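Local coordinates for protein alginate lyase (Bacteroides ovatus, PDB 3NNB) that probably cleaves the polysaccharide alginate by beta-elimination, at residues 319-324 with 342-347; 267-272 with 276-281. All coordinates share one frame; numbering follows the deposited sequence.

In the fold
Interaction 1 and interaction 2 lie on the same side of the molecule, their centres about 14 Å apart. Each joins a helix to chain close by in sequence. Interaction 1 fixes a turn to helix 336-351 and is wholly apolar. Interaction 2 sets residues 267-272 against helix 274-293 and is largely polar, with an arginine stacked on a tyrosine. Both are mainly buried, but the Arg271 and Tyr277 end of interaction 2 is partly exposed and meets a bound citrate. Helices 274-293 and 336-351 pack on each other through Ile279, which touches Glu342, Ala343 and Ile346, which puts the two contacts in direct touch.

Interaction 1. Residues 319-324 with 342-347; sequences PYIGKP and EACWIL
Ile321 carries this contact from the side of residues 319-324. It meets Ala343, Leu347 and Cys344, which lie along helix 336-351. The isoleucine accounts for more than half of the 160 Å² buried between the segments. Its two branches do different work. The CG1 branch ends in CD1, which lies 3.7 Å from Ala343 CB. The same methyl is 3.6 Å from Leu347 CD1, and here the two side chains meet tip to tip. Ala343 and Leu347 are one helical turn apart, so CD1 touches two successive turns of the helix. Ile321 CG1 also lies against Ala343 CB, at 3.8 Å. The other branch, CG2, turns to Cys344 and sits 3.9 Å from its SG. With CG1 beside the backbone N (chi1 -60°) and CD1 extended beyond it (chi2 175°), the long branch reaches the helix while CG2 is left for the sulfur. All four touching residues are buried, and the contact is purely apolar.

The backbone presents Ile321 at the second position of a type II beta turn from Tyr320 to Lys323. The turn is closed by a bond from Lys323 N to Tyr320 O, 3.2 Å long. Gly322 takes the third position with a positive phi of 84°, as is usual in this turn type. Gln340, from the same helix, bonds to Tyr320 O and Gly322 N and ties the turn down. Helix 359-366 packs here too: Phe366 touches Ile321 and Cys344, and Ile362 touches Leu347. Helix 274-293 lies against Ala343 through Ile279.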
ATOM      1  N   PRO A 319      11.654   0.867  21.533  1.00  9.04           N
ATOM      2  CA  PRO A 319      11.381   1.013  22.981  1.00 10.56           C
ATOM      3  C   PRO A 319       9.944   1.296  23.343  1.00 10.30           C
ATOM      4  O   PRO A 319       9.525   1.072  24.493  1.00 10.85           O
ATOM      5  CB  PRO A 319      12.293   2.166  23.395  1.00 11.66           C
ATOM      6  CG  PRO A 319      13.407   2.139  22.367  1.00  8.78           C
ATOM      7  CD  PRO A 319      12.751   1.741  21.087  1.00  9.69           C
ATOM      8  N   TYR A 320       9.177   1.805  22.375  1.00  8.96           N
ATOM      9  CA  TYR A 320       7.803   2.123  22.629  1.00  8.18           C
ATOM     10  C   TYR A 320       6.870   0.952  22.448  1.00  9.79           C
ATOM     11  O   TYR A 320       5.718   1.023  22.839  1.00  9.47           O
ATOM     12  CB  TYR A 320       7.360   3.290  21.738  1.00  8.86           C
ATOM     13  CG  TYR A 320       8.114   4.565  22.028  1.00  7.27           C
ATOM     14  CD1 TYR A 320       7.865   5.303  23.188  1.00  9.45           C
ATOM     15  CD2 TYR A 320       9.072   5.050  21.131  1.00  9.26           C
ATOM     16  CE1 TYR A 320       8.558   6.476  23.452  1.00  8.64           C
ATOM     17  CE2 TYR A 320       9.755   6.206  21.370  1.00  7.82           C
ATOM     18  CZ  TYR A 320       9.497   6.922  22.537  1.00  7.98           C
ATOM     19  OH  TYR A 320      10.183   8.073  22.718  1.00  9.13           O
ATOM     20  N   ILE A 321       7.376  -0.131  21.881  1.00  9.76           N
ATOM     21  CA  ILE A 321       6.541  -1.295  21.663  1.00 11.02           C
ATOM     22  C   ILE A 321       6.355  -2.003  22.983  1.00 13.43           C
ATOM     23  O   ILE A 321       7.337  -2.325  23.673  1.00 13.03           O
ATOM     24  CB  ILE A 321       7.125  -2.259  20.592  1.00 12.19           C
ATOM     25  CG1 ILE A 321       7.269  -1.540  19.254  1.00 12.32           C
ATOM     26  CG2 ILE A 321       6.218  -3.475  20.440  1.00 11.64           C
ATOM     27  CD1 ILE A 321       7.951  -2.378  18.153  1.00 10.96           C
ATOM     28  N   GLY A 322       5.105  -2.167  23.379  1.00 11.80           N
ATOM     29  CA  GLY A 322       4.786  -2.755  24.677  1.00 13.07           C
ATOM     30  C   GLY A 322       4.793  -1.801  25.863  1.00 14.74           C
ATOM     31  O   GLY A 322       4.531  -2.219  26.990  1.00 19.64           O
ATOM     32  N   LYS A 323       5.053  -0.517  25.618  1.00 12.11           N
ATOM     33  CA  LYS A 323       5.046   0.525  26.647  1.00 12.99           C
ATOM     34  C   LYS A 323       3.759   1.305  26.524  1.00 13.78           C
ATOM     35  O   LYS A 323       3.250   1.455  25.425  1.00 12.71           O
ATOM     36  CB  LYS A 323       6.223   1.453  26.390  1.00 14.25           C
ATOM     37  CG  LYS A 323       6.823   2.118  27.563  1.00 22.40           C
ATOM     38  CD  LYS A 323       8.099   2.860  27.196  1.00 16.03           C
ATOM     39  CE  LYS A 323       9.358   2.047  27.485  1.00 17.63           C
ATOM     40  NZ  LYS A 323      10.549   2.896  27.473  1.00 21.25           N
ATOM     41  N   PRO A 324       3.197   1.800  27.645  1.00 14.15           N
ATOM     42  CA  PRO A 324       1.930   2.502  27.528  1.00 13.55           C
ATOM     43  C   PRO A 324       2.018   3.817  26.776  1.00 12.72           C
ATOM     44  O   PRO A 324       3.106   4.428  26.676  1.00 11.31           O
ATOM     45  CB  PRO A 324       1.525   2.791  28.987  1.00 17.27           C
ATOM     46  CG  PRO A 324       2.518   2.157  29.811  1.00 18.26           C
ATOM     47  CD  PRO A 324       3.640   1.623  29.042  1.00 15.39           C
ATOM     48  N   GLU A 342       0.641  -3.552  14.790  1.00 10.79           N
ATOM     49  CA  GLU A 342       1.339  -3.321  13.523  1.00 10.84           C
ATOM     50  C   GLU A 342       2.851  -3.197  13.695  1.00 10.42           C
ATOM     51  O   GLU A 342       3.611  -3.735  12.890  1.00  9.62           O
ATOM     52  CB  GLU A 342       0.799  -2.083  12.822  1.00 10.53           C
ATOM     53  CG  GLU A 342      -0.593  -2.274  12.271  1.00 14.73           C
ATOM     54  CD  GLU A 342      -1.067  -1.075  11.373  1.00 17.36           C
ATOM     55  OE1 GLU A 342      -0.222  -0.455  10.709  1.00 21.85           O
ATOM     56  OE2 GLU A 342      -2.274  -0.767  11.361  1.00 23.37           O
ATOM     57  N   ALA A 343       3.279  -2.510  14.754  1.00  8.88           N
ATOM     58  CA  ALA A 343       4.703  -2.385  15.056  1.00  8.28           C
ATOM     59  C   ALA A 343       5.377  -3.756  15.216  1.00  7.75           C
ATOM     60  O   ALA A 343       6.499  -3.944  14.806  1.00  9.37           O
ATOM     61  CB  ALA A 343       4.898  -1.526  16.298  1.00  7.57           C
ATOM     62  N   CYS A 344       4.683  -4.699  15.876  1.00  9.29           N
ATOM     63  CA  CYS A 344       5.207  -6.041  16.066  1.00  8.48           C
ATOM     64  C   CYS A 344       5.429  -6.770  14.719  1.00  9.24           C
ATOM     65  O   CYS A 344       6.353  -7.618  14.599  1.00  9.97           O
ATOM     66  CB  CYS A 344       4.231  -6.852  16.932  1.00 10.73           C
ATOM     67  SG  CYS A 344       4.148  -6.286  18.653  1.00 11.18           S
ATOM     68  N   TRP A 345       4.582  -6.460  13.722  1.00  9.09           N
ATOM     69  CA  TRP A 345       4.747  -7.016  12.384  1.00 10.74           C
ATOM     70  C   TRP A 345       5.782  -6.256  11.553  1.00 10.07           C
ATOM     71  O   TRP A 345       6.436  -6.855  10.710  1.00 10.05           O
ATOM     72  CB  TRP A 345       3.393  -7.158  11.687  1.00 11.10           C
ATOM     73  CG  TRP A 345       2.652  -8.253  12.328  1.00 11.99           C
ATOM     74  CD1 TRP A 345       1.731  -8.157  13.311  1.00 12.92           C
ATOM     75  CD2 TRP A 345       2.820  -9.665  12.064  1.00  9.49           C
ATOM     76  NE1 TRP A 345       1.326  -9.418  13.697  1.00 11.43           N
ATOM     77  CE2 TRP A 345       1.955 -10.351  12.922  1.00 10.66           C
ATOM     78  CE3 TRP A 345       3.605 -10.400  11.175  1.00 11.40           C
ATOM     79  CZ2 TRP A 345       1.864 -11.746  12.924  1.00 11.42           C
ATOM     80  CZ3 TRP A 345       3.520 -11.775  11.194  1.00  9.51           C
ATOM     81  CH2 TRP A 345       2.662 -12.432  12.063  1.00  9.78           C
ATOM     82  N   ILE A 346       5.990  -4.963  11.805  1.00  9.00           N
ATOM     83  CA  ILE A 346       7.179  -4.301  11.284  1.00  8.16           C
ATOM     84  C   ILE A 346       8.433  -5.080  11.704  1.00  8.84           C
ATOM     85  O   ILE A 346       9.354  -5.260  10.888  1.00  9.02           O
ATOM     86  CB  ILE A 346       7.233  -2.800  11.735  1.00  8.71           C
ATOM     87  CG1 ILE A 346       6.107  -1.983  11.057  1.00  8.27           C
ATOM     88  CG2 ILE A 346       8.595  -2.148  11.480  1.00  9.56           C
ATOM     89  CD1 ILE A 346       6.189  -1.833   9.498  1.00  9.57           C
ATOM     90  N   LEU A 347       8.487  -5.503  12.979  1.00  9.33           N
ATOM     91  CA  LEU A 347       9.642  -6.218  13.492  1.00 10.49           C
ATOM     92  C   LEU A 347       9.845  -7.593  12.843  1.00  8.63           C
ATOM     93  O   LEU A 347      10.959  -7.944  12.494  1.00 10.00           O
ATOM     94  CB  LEU A 347       9.580  -6.343  15.009  1.00  8.41           C
ATOM     95  CG  LEU A 347       9.736  -5.038  15.770  1.00 12.67           C
ATOM     96  CD1 LEU A 347       9.784  -5.361  17.246  1.00 14.90           C
ATOM     97  CD2 LEU A 347      10.985  -4.247  15.355  1.00 16.47           C
TER

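Interaction 2. Residues 267-272 with 276-281; sequences LELART and GYTIFN
Arg271 lays its guanidinium flat on the ring of Tyr277. The planes are 24° apart and the centres 4.2 Å. This is also a cation-pi contact, with CZ 28° off the ring normal and NH1 over the ring centre. The arginine chain is bent at chi2 and again at chi3, and this folds the group back over the ring. Arg271 CB and CG lie near Tyr277 CD2, each at 3.9 Å.

The Glu268 side chain crosses that of Tyr277 at about a right angle, with Glu268 OE1 3.3 Å from Tyr277 CB. Glu268 OE2 is 3.8 Å from Asn281 ND2. The hydrogen-bond partners of these groups lie outside the two segments: Asn221 N for OE2, Gln265 and Gln258 for ND2.

Leu269 and Thr278 add a methyl-to-hydroxyl contact, Leu269 CD2 to Thr278 OG1 3.4 Å. The hydroxyl is bonded to Ala274 O.

Arg271 NH2 also forms a salt bridge with Asp86 and a hydrogen bond to a bound citrate. Tyr277 OH bonds to Tyr69 OH. Because Arg271 NH2 holds both Asp86 and a citrate oxygen, this corner can accept a carboxylate beside an existing one. The citrate, probably from the crystallisation liquor, may mark a pocket. Whether alginate binds there is not established.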
ATOM      1  N   LEU A 267       8.896  14.592  10.184  1.00  7.06           N
ATOM      2  CA  LEU A 267       7.665  14.994   9.500  1.00  6.07           C
ATOM      3  C   LEU A 267       6.492  14.068   9.819  1.00  8.74           C
ATOM      4  O   LEU A 267       5.333  14.485   9.703  1.00 10.21           O
ATOM      5  CB  LEU A 267       7.860  15.094   7.993  1.00  8.31           C
ATOM      6  CG  LEU A 267       8.907  16.114   7.538  1.00 10.28           C
ATOM      7  CD1 LEU A 267       9.187  16.032   6.005  1.00  9.81           C
ATOM      8  CD2 LEU A 267       8.497  17.555   7.982  1.00 12.71           C
ATOM      9  N   GLU A 268       6.796  12.825  10.201  1.00  6.06           N
ATOM     10  CA  GLU A 268       5.786  11.894  10.682  1.00  7.44           C
ATOM     11  C   GLU A 268       5.487  12.116  12.175  1.00  7.36           C
ATOM     12  O   GLU A 268       4.350  12.007  12.608  1.00  7.98           O
ATOM     13  CB  GLU A 268       6.217  10.462  10.437  1.00  6.99           C
ATOM     14  CG  GLU A 268       6.772  10.200   9.019  1.00  9.62           C
ATOM     15  CD  GLU A 268       5.861  10.681   7.919  1.00 11.08           C
ATOM     16  OE1 GLU A 268       4.603  10.699   8.113  1.00  7.37           O
ATOM     17  OE2 GLU A 268       6.416  11.088   6.861  1.00  7.69           O
ATOM     18  N   LEU A 269       6.506  12.429  12.981  1.00  8.16           N
ATOM     19  CA  LEU A 269       6.296  12.622  14.426  1.00  8.90           C
ATOM     20  C   LEU A 269       5.489  13.882  14.747  1.00  9.42           C
ATOM     21  O   LEU A 269       4.982  14.007  15.861  1.00  9.52           O
ATOM     22  CB  LEU A 269       7.658  12.661  15.161  1.00  7.51           C
ATOM     23  CG  LEU A 269       8.405  11.306  15.120  1.00  8.27           C
ATOM     24  CD1 LEU A 269       9.848  11.434  15.705  1.00  9.16           C
ATOM     25  CD2 LEU A 269       7.564  10.213  15.855  1.00  8.08           C
ATOM     26  N   ALA A 270       5.400  14.802  13.791  1.00  8.90           N
ATOM     27  CA  ALA A 270       4.620  16.035  13.997  1.00 10.00           C
ATOM     28  C   ALA A 270       3.122  15.790  13.811  1.00  9.51           C
ATOM     29  O   ALA A 270       2.315  16.692  14.092  1.00 11.39           O
ATOM     30  CB  ALA A 270       5.067  17.109  13.035  1.00 11.06           C
ATOM     31  N   ARG A 271       2.739  14.623  13.310  1.00  8.03           N
ATOM     32  CA  ARG A 271       1.322  14.354  13.019  1.00  7.88           C
ATOM     33  C   ARG A 271       0.486  14.004  14.237  1.00  7.93           C
ATOM     34  O   ARG A 271       1.014  13.586  15.275  1.00  7.89           O
ATOM     35  CB  ARG A 271       1.213  13.217  12.008  1.00  9.37           C
ATOM     36  CG  ARG A 271       2.022  13.464  10.695  1.00  9.66           C
ATOM     37  CD  ARG A 271       1.583  14.703   9.931  1.00  9.18           C
ATOM     38  NE  ARG A 271       0.231  14.526   9.438  1.00 11.70           N
ATOM     39  CZ  ARG A 271      -0.087  13.905   8.309  1.00 11.51           C
ATOM     40  NH1 ARG A 271       0.858  13.368   7.516  1.00 12.17           N
ATOM     41  NH2 ARG A 271      -1.366  13.786   7.964  1.00 15.13           N
ATOM     42  N   THR A 272      -0.863  14.123  14.102  1.00  8.11           N
ATOM     43  CA  THR A 272      -1.755  13.716  15.185  1.00  7.39           C
ATOM     44  C   THR A 272      -1.770  12.211  15.386  1.00  8.93           C
ATOM     45  O   THR A 272      -2.080  11.730  16.479  1.00  8.69           O
ATOM     46  CB  THR A 272      -3.194  14.215  15.017  1.00  7.44           C
ATOM     47  OG1 THR A 272      -3.732  13.656  13.844  1.00  7.57           O
ATOM     48  CG2 THR A 272      -3.268  15.737  14.935  1.00  9.02           C
ATOM     49  N   GLY A 276       1.274   6.045  14.107  1.00  5.44           N
ATOM     50  CA  GLY A 276       0.750   5.499  12.858  1.00  6.50           C
ATOM     51  C   GLY A 276       1.554   5.860  11.620  1.00  7.68           C
ATOM     52  O   GLY A 276       1.862   4.990  10.821  1.00  6.76           O
ATOM     53  N   TYR A 277       1.928   7.118  11.483  1.00  8.78           N
ATOM     54  CA  TYR A 277       2.701   7.542  10.331  1.00  7.42           C
ATOM     55  C   TYR A 277       4.168   7.048  10.379  1.00  7.54           C
ATOM     56  O   TYR A 277       4.766   6.788   9.323  1.00  7.59           O
ATOM     57  CB  TYR A 277       2.615   9.064  10.140  1.00  6.99           C
ATOM     58  CG  TYR A 277       1.378   9.453   9.370  1.00  6.30           C
ATOM     59  CD1 TYR A 277       1.247   9.113   8.046  1.00 10.86           C
ATOM     60  CD2 TYR A 277       0.261  10.035  10.002  1.00  8.22           C
ATOM     61  CE1 TYR A 277       0.092   9.428   7.321  1.00 11.60           C
ATOM     62  CE2 TYR A 277      -0.905  10.345   9.267  1.00  7.83           C
ATOM     63  CZ  TYR A 277      -0.966  10.058   7.935  1.00 14.11           C
ATOM     64  OH  TYR A 277      -2.125  10.317   7.221  1.00 11.93           O
ATOM     65  N   THR A 278       4.751   6.983  11.575  1.00  7.50           N
ATOM     66  CA  THR A 278       6.098   6.403  11.724  1.00  6.48           C
ATOM     67  C   THR A 278       6.060   4.966  11.166  1.00  7.75           C
ATOM     68  O   THR A 278       6.941   4.541  10.406  1.00  8.09           O
ATOM     69  CB  THR A 278       6.520   6.380  13.188  1.00  5.93           C
ATOM     70  OG1 THR A 278       6.798   7.721  13.639  1.00  7.09           O
ATOM     71  CG2 THR A 278       7.775   5.499  13.412  1.00  8.48           C
ATOM     72  N   ILE A 279       5.041   4.223  11.541  1.00  7.94           N
ATOM     73  CA  ILE A 279       4.886   2.828  11.077  1.00  5.61           C
ATOM     74  C   ILE A 279       4.537   2.721   9.570  1.00  6.87           C
ATOM     75  O   ILE A 279       5.056   1.882   8.878  1.00  7.49           O
ATOM     76  CB  ILE A 279       3.820   2.091  11.958  1.00  6.31           C
ATOM     77  CG1 ILE A 279       4.358   1.930  13.377  1.00  9.97           C
ATOM     78  CG2 ILE A 279       3.400   0.744  11.324  1.00  7.43           C
ATOM     79  CD1 ILE A 279       3.306   1.459  14.394  1.00 11.39           C
ATOM     80  N   PHE A 280       3.644   3.582   9.110  1.00  6.12           N
ATOM     81  CA  PHE A 280       3.254   3.675   7.689  1.00  7.08           C
ATOM     82  C   PHE A 280       4.498   3.844   6.832  1.00  7.53           C
ATOM     83  O   PHE A 280       4.710   3.090   5.862  1.00  6.68           O
ATOM     84  CB  PHE A 280       2.347   4.893   7.562  1.00  8.27           C
ATOM     85  CG  PHE A 280       1.592   5.050   6.235  1.00  7.89           C
ATOM     86  CD1 PHE A 280       0.629   4.147   5.834  1.00  8.93           C
ATOM     87  CD2 PHE A 280       1.794   6.187   5.457  1.00  8.67           C
ATOM     88  CE1 PHE A 280      -0.119   4.370   4.669  1.00 11.35           C
ATOM     89  CE2 PHE A 280       1.073   6.406   4.305  1.00  8.42           C
ATOM     90  CZ  PHE A 280       0.117   5.509   3.913  1.00  8.06           C
ATOM     91  N   ASN A 281       5.360   4.779   7.207  1.00  8.09           N
ATOM     92  CA  ASN A 281       6.561   5.062   6.414  1.00  6.35           C
ATOM     93  C   ASN A 281       7.563   3.921   6.522  1.00  7.73           C
ATOM     94  O   ASN A 281       8.123   3.521   5.539  1.00  8.61           O
ATOM     95  CB  ASN A 281       7.182   6.406   6.831  1.00  6.80           C
ATOM     96  CG  ASN A 281       7.823   7.161   5.701  1.00  7.27           C
ATOM     97  OD1 ASN A 281       7.499   6.980   4.526  1.00  8.24           O
ATOM     98  ND2 ASN A 281       8.696   8.109   6.056  1.00  6.42           N
TER